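Local coordinates for protein subclass B1 metallo-beta-lactamase (Myroides odoratimimus, PDB 6T5L) that hydrolyses beta-lactam antibiotics, including carbapenems, with the help of zinc ions held in its active site, at residues 91-96 against 141-146; 54-59 against 150-155; 120-125 against 130-135; 76-81 against 111-116. All coordinates share one frame; numbering follows the deposited sequence.

Contact 1. Residues 91-96 against 141-146. With ZN (zinc ion), chain C.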
# COMPACT_ATOMS: atom_id res chain seq x y z
N GLY A 91 -2.17 1.26 -12.93
CA GLY A 91 -2.86 2.05 -11.92
C GLY A 91 -2.04 2.12 -10.65
O GLY A 91 -1.39 1.15 -10.28
N LEU A 92 -2.14 3.23 -9.95
CA LEU A 92 -1.54 3.44 -8.65
C LEU A 92 -2.65 3.73 -7.63
O LEU A 92 -3.53 4.57 -7.87
CB LEU A 92 -0.56 4.60 -8.70
CG LEU A 92 -0.08 5.09 -7.35
CD1 LEU A 92 0.87 4.17 -6.69
CD2 LEU A 92 0.56 6.45 -7.67
N ILE A 93 -2.61 3.02 -6.49
CA ILE A 93 -3.56 3.24 -5.43
C ILE A 93 -2.80 3.62 -4.18
O ILE A 93 -2.31 2.77 -3.45
CB ILE A 93 -4.44 1.99 -5.16
CG1 ILE A 93 -5.14 1.55 -6.44
CG2 ILE A 93 -5.40 2.29 -4.02
CD1 ILE A 93 -5.57 0.14 -6.46
N PRO A 94 -2.75 4.91 -3.85
CA PRO A 94 -2.21 5.30 -2.55
C PRO A 94 -3.22 4.98 -1.45
O PRO A 94 -4.37 5.37 -1.55
CB PRO A 94 -1.97 6.80 -2.68
CG PRO A 94 -2.56 7.23 -4.00
CD PRO A 94 -3.29 6.04 -4.61
N THR A 95 -2.78 4.31 -0.38
CA THR A 95 -3.72 3.75 0.59
C THR A 95 -4.09 4.75 1.68
O THR A 95 -5.06 4.50 2.40
CB THR A 95 -3.19 2.44 1.24
OG1 THR A 95 -1.97 2.70 1.95
CG2 THR A 95 -3.01 1.38 0.17
N HIS A 96 -3.29 5.84 1.84
CA HIS A 96 -3.67 7.05 2.58
C HIS A 96 -2.77 8.22 2.16
O HIS A 96 -1.96 8.13 1.23
CB HIS A 96 -3.69 6.85 4.14
CG HIS A 96 -2.37 6.51 4.78
ND1 HIS A 96 -1.82 5.25 4.69
CD2 HIS A 96 -1.58 7.20 5.65
CE1 HIS A 96 -0.70 5.22 5.41
NE2 HIS A 96 -0.52 6.40 5.98
N ASN A 141 -15.77 4.37 -1.21
CA ASN A 141 -15.48 3.36 -0.20
C ASN A 141 -14.84 2.13 -0.77
O ASN A 141 -14.23 1.37 -0.02
CB ASN A 141 -16.76 2.90 0.51
CG ASN A 141 -17.50 4.04 1.17
OD1 ASN A 141 -18.72 4.17 0.99
ND2 ASN A 141 -16.78 4.85 1.98
N SER A 142 -15.00 1.88 -2.07
CA SER A 142 -14.65 0.60 -2.62
C SER A 142 -14.33 0.77 -4.09
O SER A 142 -15.06 1.46 -4.82
CB SER A 142 -15.77 -0.44 -2.45
OG SER A 142 -15.68 -1.36 -3.51
N LEU A 143 -13.26 0.12 -4.51
CA LEU A 143 -12.72 0.23 -5.86
C LEU A 143 -12.51 -1.19 -6.37
O LEU A 143 -11.94 -2.03 -5.65
CB LEU A 143 -11.40 1.00 -5.90
CG LEU A 143 -10.66 0.98 -7.25
CD1 LEU A 143 -11.33 1.95 -8.34
CD2 LEU A 143 -9.17 1.29 -7.12
N THR A 144 -12.95 -1.45 -7.59
CA THR A 144 -12.73 -2.72 -8.29
C THR A 144 -11.98 -2.34 -9.56
O THR A 144 -12.44 -1.46 -10.30
CB THR A 144 -14.05 -3.42 -8.62
OG1 THR A 144 -14.75 -3.65 -7.40
CG2 THR A 144 -13.80 -4.76 -9.34
N LEU A 145 -10.82 -2.91 -9.74
CA LEU A 145 -10.08 -2.71 -10.97
C LEU A 145 -9.81 -4.04 -11.64
O LEU A 145 -9.39 -5.00 -10.98
CB LEU A 145 -8.74 -2.03 -10.76
CG LEU A 145 -8.61 -0.53 -10.85
CD1 LEU A 145 -7.09 -0.29 -10.56
CD2 LEU A 145 -9.07 0.05 -12.22
N ASP A 146 -10.02 -4.08 -12.97
CA ASP A 146 -9.57 -5.21 -13.77
C ASP A 146 -8.06 -5.16 -13.99
O ASP A 146 -7.51 -4.13 -14.40
CB ASP A 146 -10.29 -5.23 -15.12
CG ASP A 146 -11.76 -5.61 -14.99
OD1 ASP A 146 -12.08 -6.65 -14.37
OD2 ASP A 146 -12.61 -4.86 -15.50
ZN ZN C . 0.60 7.05 7.56
O HOH W 1 1.69 6.50 7.22
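Ile93 and Leu143 meet methyl to methyl between the two facing sheets of the alpha-beta/beta-alpha sandwich, their side chains reaching toward each other tip to tip. Ile93 CD1 lies 3.8 Å from Leu143 CD2, an ordinary van der Waals distance, and Ile93 CG1 backs it up at 4.1 Å from the same methyl. The CG1 branch of Ile93 stands beside the backbone N, opposite the carbonyl carbon (chi1 -55°), and its nearly extended second torsion carries CD1 out to the facing sheet. Leu145, two residues along the strand and so on the same side as Leu143, adds a looser touch, its CD1 4.4 Å from Ile93 CD1. A beta-branched isoleucine suits the strand while still offering a long arm; the fork of each leucine turns one methyl toward it. Ala154, Val63 and Phe65 also pack on Ile93 and extend this apolar layer.

Metal coordination takes over past the end of strand 88-93, where the His-x-His-x-Asp motif of the family begins. His96 NE2 binds a zinc ion at 2.0 Å, with His98 and His161 as further protein ligands of the same ion; Asp100 of the motif binds the other zinc. Between core and metal, Thr95 OG1 is hydrogen-bonded to Asp66 OD1, which probably steadies the chain leading to the ligand.

No hydrogen bond joins 91-96 to 141-146. Their adhesion is therefore dispersion and exclusion of water, without directional demands, while the directional chemistry is concentrated three residues beyond Ile93, at the zinc.

Contact 2. Residues 54-59 against 150-155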
# COMPACT_ATOMS: atom_id res chain seq x y z
N MET A 54 2.67 -2.79 -2.19
CA MET A 54 2.27 -4.05 -2.85
C MET A 54 2.23 -3.81 -4.36
O MET A 54 1.66 -2.81 -4.86
CB MET A 54 0.88 -4.68 -2.34
CG MET A 54 0.68 -6.19 -2.81
SD MET A 54 -0.58 -7.04 -1.96
CE MET A 54 -2.04 -6.27 -2.80
N LEU A 55 2.84 -4.75 -5.06
CA LEU A 55 2.73 -4.82 -6.51
C LEU A 55 1.93 -6.06 -6.83
O LEU A 55 2.31 -7.16 -6.42
CB LEU A 55 4.11 -4.91 -7.13
CG LEU A 55 5.00 -3.70 -7.28
CD1 LEU A 55 5.91 -4.04 -8.51
CD2 LEU A 55 4.30 -2.40 -7.52
N VAL A 56 0.86 -5.87 -7.58
CA VAL A 56 0.04 -6.96 -8.08
C VAL A 56 0.29 -7.07 -9.58
O VAL A 56 0.10 -6.10 -10.35
CB VAL A 56 -1.45 -6.72 -7.79
CG1 VAL A 56 -2.29 -7.88 -8.34
CG2 VAL A 56 -1.66 -6.51 -6.30
N LEU A 57 0.68 -8.27 -9.99
CA LEU A 57 1.01 -8.58 -11.37
C LEU A 57 0.06 -9.62 -11.94
O LEU A 57 -0.12 -10.69 -11.34
CB LEU A 57 2.43 -9.10 -11.47
CG LEU A 57 2.86 -9.76 -12.78
CD1 LEU A 57 2.97 -8.88 -13.99
CD2 LEU A 57 4.14 -10.53 -12.50
N ASN A 58 -0.53 -9.33 -13.12
CA ASN A 58 -1.23 -10.37 -13.88
C ASN A 58 -1.21 -10.09 -15.39
O ASN A 58 -1.45 -8.96 -15.81
CB ASN A 58 -2.68 -10.50 -13.39
CG ASN A 58 -3.41 -11.68 -14.03
OD1 ASN A 58 -2.91 -12.82 -14.06
ND2 ASN A 58 -4.57 -11.39 -14.63
N GLU A 59 -0.88 -11.10 -16.18
CA GLU A 59 -0.79 -10.97 -17.66
C GLU A 59 -0.01 -9.70 -18.06
O GLU A 59 -0.43 -8.88 -18.86
CB GLU A 59 -2.19 -11.01 -18.34
CG GLU A 59 -2.86 -12.35 -18.19
CD GLU A 59 -4.31 -12.49 -18.75
OE1 GLU A 59 -5.19 -11.63 -18.50
OE2 GLU A 59 -4.57 -13.48 -19.48
N LYS A 150 -8.01 -10.97 -14.10
CA LYS A 150 -8.21 -11.06 -12.67
C LYS A 150 -8.59 -9.67 -12.15
O LYS A 150 -8.61 -8.68 -12.89
CB LYS A 150 -6.95 -11.61 -11.96
CG LYS A 150 -6.49 -13.03 -12.43
CD LYS A 150 -7.42 -14.13 -11.98
CE LYS A 150 -7.31 -15.43 -12.84
NZ LYS A 150 -8.39 -15.49 -13.88
N LYS A 151 -8.92 -9.59 -10.88
CA LYS A 151 -9.45 -8.36 -10.33
C LYS A 151 -8.68 -8.03 -9.07
O LYS A 151 -8.15 -8.93 -8.41
CB LYS A 151 -10.93 -8.49 -10.07
CG LYS A 151 -11.77 -8.14 -11.26
CD LYS A 151 -13.22 -8.55 -11.02
CE LYS A 151 -14.04 -8.35 -12.26
NZ LYS A 151 -15.46 -8.64 -11.97
N VAL A 152 -8.56 -6.73 -8.81
CA VAL A 152 -7.89 -6.19 -7.65
C VAL A 152 -8.80 -5.11 -7.06
O VAL A 152 -9.53 -4.41 -7.77
CB VAL A 152 -6.49 -5.62 -8.01
CG1 VAL A 152 -6.55 -4.27 -8.69
CG2 VAL A 152 -5.64 -5.54 -6.76
N TYR A 153 -8.76 -5.00 -5.73
CA TYR A 153 -9.73 -4.25 -4.94
C TYR A 153 -9.01 -3.33 -3.96
O TYR A 153 -7.91 -3.64 -3.47
CB TYR A 153 -10.67 -5.22 -4.15
CG TYR A 153 -11.42 -6.23 -5.01
CD1 TYR A 153 -10.82 -7.44 -5.41
CD2 TYR A 153 -12.72 -5.99 -5.40
CE1 TYR A 153 -11.49 -8.33 -6.20
CE2 TYR A 153 -13.40 -6.88 -6.19
CZ TYR A 153 -12.78 -8.05 -6.58
OH TYR A 153 -13.44 -8.97 -7.37
N ALA A 154 -9.63 -2.22 -3.65
CA ALA A 154 -9.24 -1.39 -2.51
C ALA A 154 -10.53 -1.18 -1.77
O ALA A 154 -11.57 -1.04 -2.41
CB ALA A 154 -8.64 -0.02 -2.91
N GLU A 155 -10.49 -1.15 -0.44
CA GLU A 155 -11.72 -1.00 0.33
C GLU A 155 -11.44 -0.23 1.62
O GLU A 155 -10.45 -0.46 2.30
CB GLU A 155 -12.36 -2.36 0.67
CG GLU A 155 -13.73 -2.18 1.36
CD GLU A 155 -14.63 -3.42 1.31
OE1 GLU A 155 -15.61 -3.47 2.05
OE2 GLU A 155 -14.37 -4.36 0.50
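The amide nitrogen of Asn58 is gripped by two acceptors of the neighbouring hairpin, Ile147 O and Asn149 OD1, while it rests against the aliphatic part of Lys150. Two acceptors match the two N-H groups an amide offers, as suits a buried carboxamide. CG of Asn58 lies opposite its own backbone N (chi1 -173°), which extends the amide across the gap between strands. There ND2 comes within 3.3 Å of Lys150 CG, and the two side chains cross obliquely. Lysine fits this place because its first methylenes can line a buried neighbour and then turn off: a bend at chi2 (-71°) leads the chain away from Asn58. The ammonium group forms no salt bridge with Glu59, whose OE1 remains 6.8 Å from Lys150 NZ, though an attraction at that range is possible.

Further along, the contact becomes wholly apolar. Val56 CG2 and Val152 CG2 are 4.1 Å apart, the two side chains sliding past one another in opposite directions. Such compact, beta-branched residues favour extended backbone and fill the space between sheets, where Ile147 and Ile34 also touch Val56, and Leu145 and Phe65 touch Val152. The facing backbones are 8.0 Å apart between Val56 CA and Val152 CA, and no backbone-to-backbone bond joins the two strands. Strands 49-58 and 150-155 belong to different sheets, and facing sheets packed through their side chains fit the alpha-beta/beta-alpha sandwich of the metallo-beta-lactamases.

Contact 3. Residues 120-125 against 130-135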
# COMPACT_ATOMS: atom_id res chain seq x y z
N GLU A 120 -12.03 10.75 0.47
CA GLU A 120 -11.52 11.29 1.74
C GLU A 120 -10.01 11.51 1.65
O GLU A 120 -9.50 12.54 2.10
CB GLU A 120 -11.86 10.35 2.90
CG GLU A 120 -11.80 11.07 4.24
CD GLU A 120 -12.14 10.18 5.43
OE1 GLU A 120 -11.87 10.64 6.57
OE2 GLU A 120 -12.69 9.07 5.23
N THR A 121 -9.30 10.64 0.96
CA THR A 121 -7.86 10.86 0.81
C THR A 121 -7.56 12.15 0.07
O THR A 121 -6.62 12.88 0.43
CB THR A 121 -7.18 9.69 0.11
OG1 THR A 121 -7.26 8.53 0.92
CG2 THR A 121 -5.70 10.02 -0.13
N ILE A 122 -8.38 12.48 -0.95
CA ILE A 122 -8.22 13.73 -1.70
C ILE A 122 -8.46 14.92 -0.80
O ILE A 122 -7.76 15.94 -0.89
CB ILE A 122 -9.16 13.77 -2.93
CG1 ILE A 122 -8.80 12.62 -3.89
CG2 ILE A 122 -9.15 15.22 -3.69
CD1 ILE A 122 -9.68 12.57 -5.13
N GLU A 123 -9.49 14.84 0.03
CA GLU A 123 -9.83 15.95 0.91
C GLU A 123 -8.72 16.20 1.93
O GLU A 123 -8.33 17.34 2.18
CB GLU A 123 -11.16 15.65 1.60
CG GLU A 123 -11.60 16.74 2.56
CD GLU A 123 -12.55 16.23 3.62
OE1 GLU A 123 -12.34 16.53 4.81
OE2 GLU A 123 -13.52 15.52 3.25
N LEU A 124 -8.18 15.14 2.52
CA LEU A 124 -7.13 15.33 3.51
C LEU A 124 -5.86 15.86 2.84
O LEU A 124 -5.17 16.71 3.40
CB LEU A 124 -6.86 14.02 4.25
CG LEU A 124 -8.07 13.57 5.09
CD1 LEU A 124 -7.84 12.20 5.76
CD2 LEU A 124 -8.41 14.64 6.17
N LEU A 125 -5.53 15.35 1.67
CA LEU A 125 -4.41 15.93 0.94
C LEU A 125 -4.63 17.42 0.68
O LEU A 125 -3.70 18.23 0.84
CB LEU A 125 -4.23 15.19 -0.35
CG LEU A 125 -3.26 14.02 -0.18
CD1 LEU A 125 -3.38 13.18 -1.45
CD2 LEU A 125 -1.86 14.56 0.11
N GLN A 130 -1.88 19.86 -0.60
CA GLN A 130 -1.46 19.09 -1.76
C GLN A 130 -2.66 18.63 -2.58
O GLN A 130 -3.69 18.22 -2.04
CB GLN A 130 -0.64 17.85 -1.37
CG GLN A 130 0.29 18.00 -0.20
CD GLN A 130 1.31 16.87 -0.16
OE1 GLN A 130 1.57 16.23 -1.18
NE2 GLN A 130 1.86 16.61 1.02
N GLU A 131 -2.48 18.68 -3.89
CA GLU A 131 -3.40 18.15 -4.87
C GLU A 131 -2.61 17.28 -5.83
O GLU A 131 -1.45 17.58 -6.13
CB GLU A 131 -4.06 19.26 -5.71
CG GLU A 131 -4.99 20.20 -4.99
CD GLU A 131 -5.58 21.23 -5.94
OE1 GLU A 131 -5.32 21.15 -7.16
OE2 GLU A 131 -6.31 22.13 -5.47
N PHE A 132 -3.25 16.23 -6.33
CA PHE A 132 -2.72 15.51 -7.49
C PHE A 132 -2.71 16.43 -8.71
O PHE A 132 -3.66 17.19 -8.93
CB PHE A 132 -3.53 14.26 -7.78
CG PHE A 132 -3.50 13.29 -6.64
CD1 PHE A 132 -2.48 12.35 -6.51
CD2 PHE A 132 -4.44 13.40 -5.62
CE1 PHE A 132 -2.43 11.47 -5.40
CE2 PHE A 132 -4.38 12.54 -4.52
CZ PHE A 132 -3.38 11.58 -4.42
N SER A 133 -1.64 16.36 -9.48
CA SER A 133 -1.50 17.18 -10.67
C SER A 133 -2.35 16.64 -11.82
O SER A 133 -3.13 17.38 -12.42
CB SER A 133 -0.04 17.25 -11.09
OG SER A 133 0.03 17.49 -12.48
N ASN A 134 -2.20 15.35 -12.14
CA ASN A 134 -3.01 14.66 -13.13
C ASN A 134 -4.39 14.35 -12.56
O ASN A 134 -4.51 13.94 -11.39
CB ASN A 134 -2.35 13.32 -13.56
CG ASN A 134 -1.33 13.51 -14.67
OD1 ASN A 134 -1.26 14.58 -15.21
ND2 ASN A 134 -0.57 12.46 -15.03
N PRO A 135 -5.45 14.45 -13.38
CA PRO A 135 -6.79 14.05 -12.91
C PRO A 135 -6.81 12.63 -12.38
O PRO A 135 -6.26 11.69 -12.99
CB PRO A 135 -7.67 14.22 -14.16
CG PRO A 135 -7.01 15.38 -14.90
CD PRO A 135 -5.52 15.03 -14.74
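Leu125 and Phe132 are brought together by their first torsions: CG of Phe132 sits beside its backbone N, opposite the carbonyl carbon (chi1 -61°), swinging the ring back to the helix, while Leu125 is twisted to chi1 -90° and presents CD1 to it. The two side chains cross at about a right angle. Leu125 CD1 is 3.3 Å from Phe132 CE2, closer than carbons usually come, which may partly reflect strain or coordinate error. Ile122, one helical turn earlier, only brushes the same ring atom with CG1.

The other methyl of Leu125 serves Gln130, CD2 lying 3.8 Å from Gln130 CB. A glutamine can do this at the surface because its extended chain lies along that methyl from CB to the amide, so the whole side chain covers it. The backbones are joined too: Gln130 N donates to Leu125 O at 2.8 Å. A carbonyl near the helix end, where the regular pattern runs out, thereby finds a partner in the loop that folds back and packs on the last turns of the helix.

Around this turn, Ile102 of helix 99-102 packs on Leu125, near the end of helix 119-127, and on Gln130. Helix 105-110 offers Ile105 and Glu109 to Phe132, and the loop then runs on to strand 137-139.

Contact 4. Residues 76-81 against 111-116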
# COMPACT_ATOMS: atom_id res chain seq x y z
N GLU A 76 13.06 3.69 -9.91
CA GLU A 76 13.62 2.33 -9.91
C GLU A 76 12.52 1.29 -10.01
O GLU A 76 12.65 0.32 -10.74
CB GLU A 76 14.49 2.04 -8.69
CG GLU A 76 15.80 2.87 -8.64
CD GLU A 76 16.78 2.45 -7.54
OE1 GLU A 76 16.82 1.26 -7.15
OE2 GLU A 76 17.50 3.36 -7.04
N LEU A 77 11.40 1.47 -9.30
CA LEU A 77 10.31 0.49 -9.36
C LEU A 77 9.66 0.43 -10.76
O LEU A 77 9.46 -0.66 -11.32
CB LEU A 77 9.27 0.84 -8.32
CG LEU A 77 7.99 0.01 -8.32
CD1 LEU A 77 8.32 -1.43 -8.15
CD2 LEU A 77 7.09 0.39 -7.21
N ILE A 78 9.36 1.58 -11.33
CA ILE A 78 8.73 1.64 -12.67
C ILE A 78 9.63 1.00 -13.72
O ILE A 78 9.19 0.16 -14.52
CB ILE A 78 8.39 3.10 -13.03
CG1 ILE A 78 7.29 3.61 -12.08
CG2 ILE A 78 7.97 3.20 -14.50
CD1 ILE A 78 7.11 5.15 -12.02
N ASN A 79 10.92 1.35 -13.70
CA ASN A 79 11.87 0.75 -14.64
C ASN A 79 11.99 -0.75 -14.39
O ASN A 79 12.06 -1.54 -15.33
CB ASN A 79 13.23 1.44 -14.51
CG ASN A 79 13.27 2.83 -15.24
OD1 ASN A 79 12.44 3.13 -16.11
ND2 ASN A 79 14.23 3.64 -14.88
N PHE A 80 11.95 -1.18 -13.12
CA PHE A 80 11.95 -2.63 -12.89
C PHE A 80 10.73 -3.30 -13.52
O PHE A 80 10.82 -4.38 -14.11
CB PHE A 80 12.00 -2.93 -11.40
CG PHE A 80 11.69 -4.38 -11.06
CD1 PHE A 80 12.68 -5.34 -11.07
CD2 PHE A 80 10.41 -4.76 -10.69
CE1 PHE A 80 12.40 -6.67 -10.71
CE2 PHE A 80 10.12 -6.09 -10.33
CZ PHE A 80 11.11 -7.04 -10.35
N VAL A 81 9.56 -2.70 -13.34
CA VAL A 81 8.38 -3.33 -13.92
C VAL A 81 8.51 -3.41 -15.43
O VAL A 81 8.26 -4.46 -16.04
CB VAL A 81 7.10 -2.58 -13.49
CG1 VAL A 81 5.92 -3.12 -14.28
CG2 VAL A 81 6.89 -2.71 -11.98
N HIS A 111 4.96 9.14 -15.89
CA HIS A 111 4.80 8.01 -16.78
C HIS A 111 3.33 7.79 -17.16
O HIS A 111 2.99 6.72 -17.66
CB HIS A 111 5.39 6.74 -16.15
CG HIS A 111 6.89 6.78 -16.04
ND1 HIS A 111 7.55 7.58 -15.14
CD2 HIS A 111 7.86 6.12 -16.73
CE1 HIS A 111 8.85 7.45 -15.29
NE2 HIS A 111 9.07 6.56 -16.24
N ASN A 112 2.46 8.77 -16.91
CA ASN A 112 1.03 8.63 -17.16
C ASN A 112 0.43 7.33 -16.63
O ASN A 112 -0.36 6.67 -17.30
CB ASN A 112 0.78 8.79 -18.64
CG ASN A 112 1.41 10.07 -19.17
OD1 ASN A 112 0.99 11.13 -18.79
ND2 ASN A 112 2.42 9.97 -20.04
N ILE A 113 0.76 6.99 -15.38
CA ILE A 113 0.10 5.92 -14.64
C ILE A 113 -1.13 6.49 -13.95
O ILE A 113 -1.02 7.38 -13.11
CB ILE A 113 1.04 5.28 -13.62
CG1 ILE A 113 2.23 4.61 -14.36
CG2 ILE A 113 0.31 4.23 -12.79
CD1 ILE A 113 3.45 4.39 -13.47
N GLN A 114 -2.30 6.00 -14.33
CA GLN A 114 -3.53 6.46 -13.70
C GLN A 114 -3.50 6.24 -12.18
O GLN A 114 -3.19 5.15 -11.69
CB GLN A 114 -4.73 5.74 -14.28
CG GLN A 114 -6.06 6.26 -13.77
CD GLN A 114 -6.23 7.75 -14.08
OE1 GLN A 114 -6.18 8.15 -15.23
NE2 GLN A 114 -6.48 8.55 -13.05
N THR A 115 -3.81 7.30 -11.44
CA THR A 115 -4.01 7.25 -10.00
C THR A 115 -5.47 6.96 -9.67
O THR A 115 -6.37 7.59 -10.23
CB THR A 115 -3.60 8.60 -9.38
OG1 THR A 115 -2.24 8.80 -9.69
CG2 THR A 115 -3.76 8.59 -7.89
N TYR A 116 -5.68 6.04 -8.74
CA TYR A 116 -7.00 5.73 -8.21
C TYR A 116 -6.99 5.97 -6.72
O TYR A 116 -6.19 5.36 -6.01
CB TYR A 116 -7.36 4.27 -8.46
CG TYR A 116 -7.55 3.89 -9.91
CD1 TYR A 116 -6.47 3.56 -10.67
CD2 TYR A 116 -8.81 3.89 -10.50
CE1 TYR A 116 -6.59 3.20 -11.98
CE2 TYR A 116 -8.95 3.53 -11.83
CZ TYR A 116 -7.81 3.19 -12.56
OH TYR A 116 -7.84 2.80 -13.87
O HOH W 2 11.42 5.31 -17.28
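Ile78 lies across one face of the His111 ring, the two side chains crossing at a slant. Its CG2 methyl is 4.0 Å from the ring centroid and 22° off the normal, a CH-pi contact displaced toward the rim, where His111 CD2 is the closest atom at 3.7 Å. The longer branch of Ile78 has CG1 beside the backbone N (chi1 -66°), and CD1 meets Ile113 CD1 at 4.0 Å, the two side chains reaching toward each other tip to tip. That same CD1 also passes near the ring, 4.0 Å from His111 ND1. The two branches of a single isoleucine can thus serve two neighbours, a ring and an aliphatic chain.

His111 and Ile113 can flank Ile78 because the chain turns sharply between them. Asn112 is the C-prime residue of a Schellman motif ending helix 105-110; its positive phi, which asparagine tolerates well, lets Ile113 N bond to Phe108 O and Asn112 N to Glu109 O.

Polar partners hold the imidazole as well. Its ND1 is hydrogen-bonded to Glu107 O, and a water sits at the edge, in the ring plane, 2.9 Å from His111 NE2. The same water donates to Asn79 OD1 at 2.7 Å, bridging helix 71-83 to the ring, so a polar rim borders the apolar patch. Ile89 of strand 88-93 and Phe108 of helix 105-110 also pack against both Ile78 and Ile113.

How the contacts relate
Contacts 1 and 2, with centres 9 Å apart, join the two sheets through one hairpin: Leu145 N lies 2.8 Å from Val152 O, a probable backbone hydrogen bond between strands 142-147 and 150-155. Contact 4 packs a helix outside the first sheet and reaches contact 1 through a probable bond from Tyr116 N to Leu92 O, 2.7 Å, and contact 2 through Leu77 and Val81 on Leu55. Contact 3 is more peripheral, about 22 Å from contact 2 between centres, yet Pro135 O meets Gln114 NE2 of contact 4. Contact 1 carries the zinc ligand His96; Thr121 of contact 3 packs on the backbone of His96, and the Leu125 side chain is about 11 Å from a zinc ion.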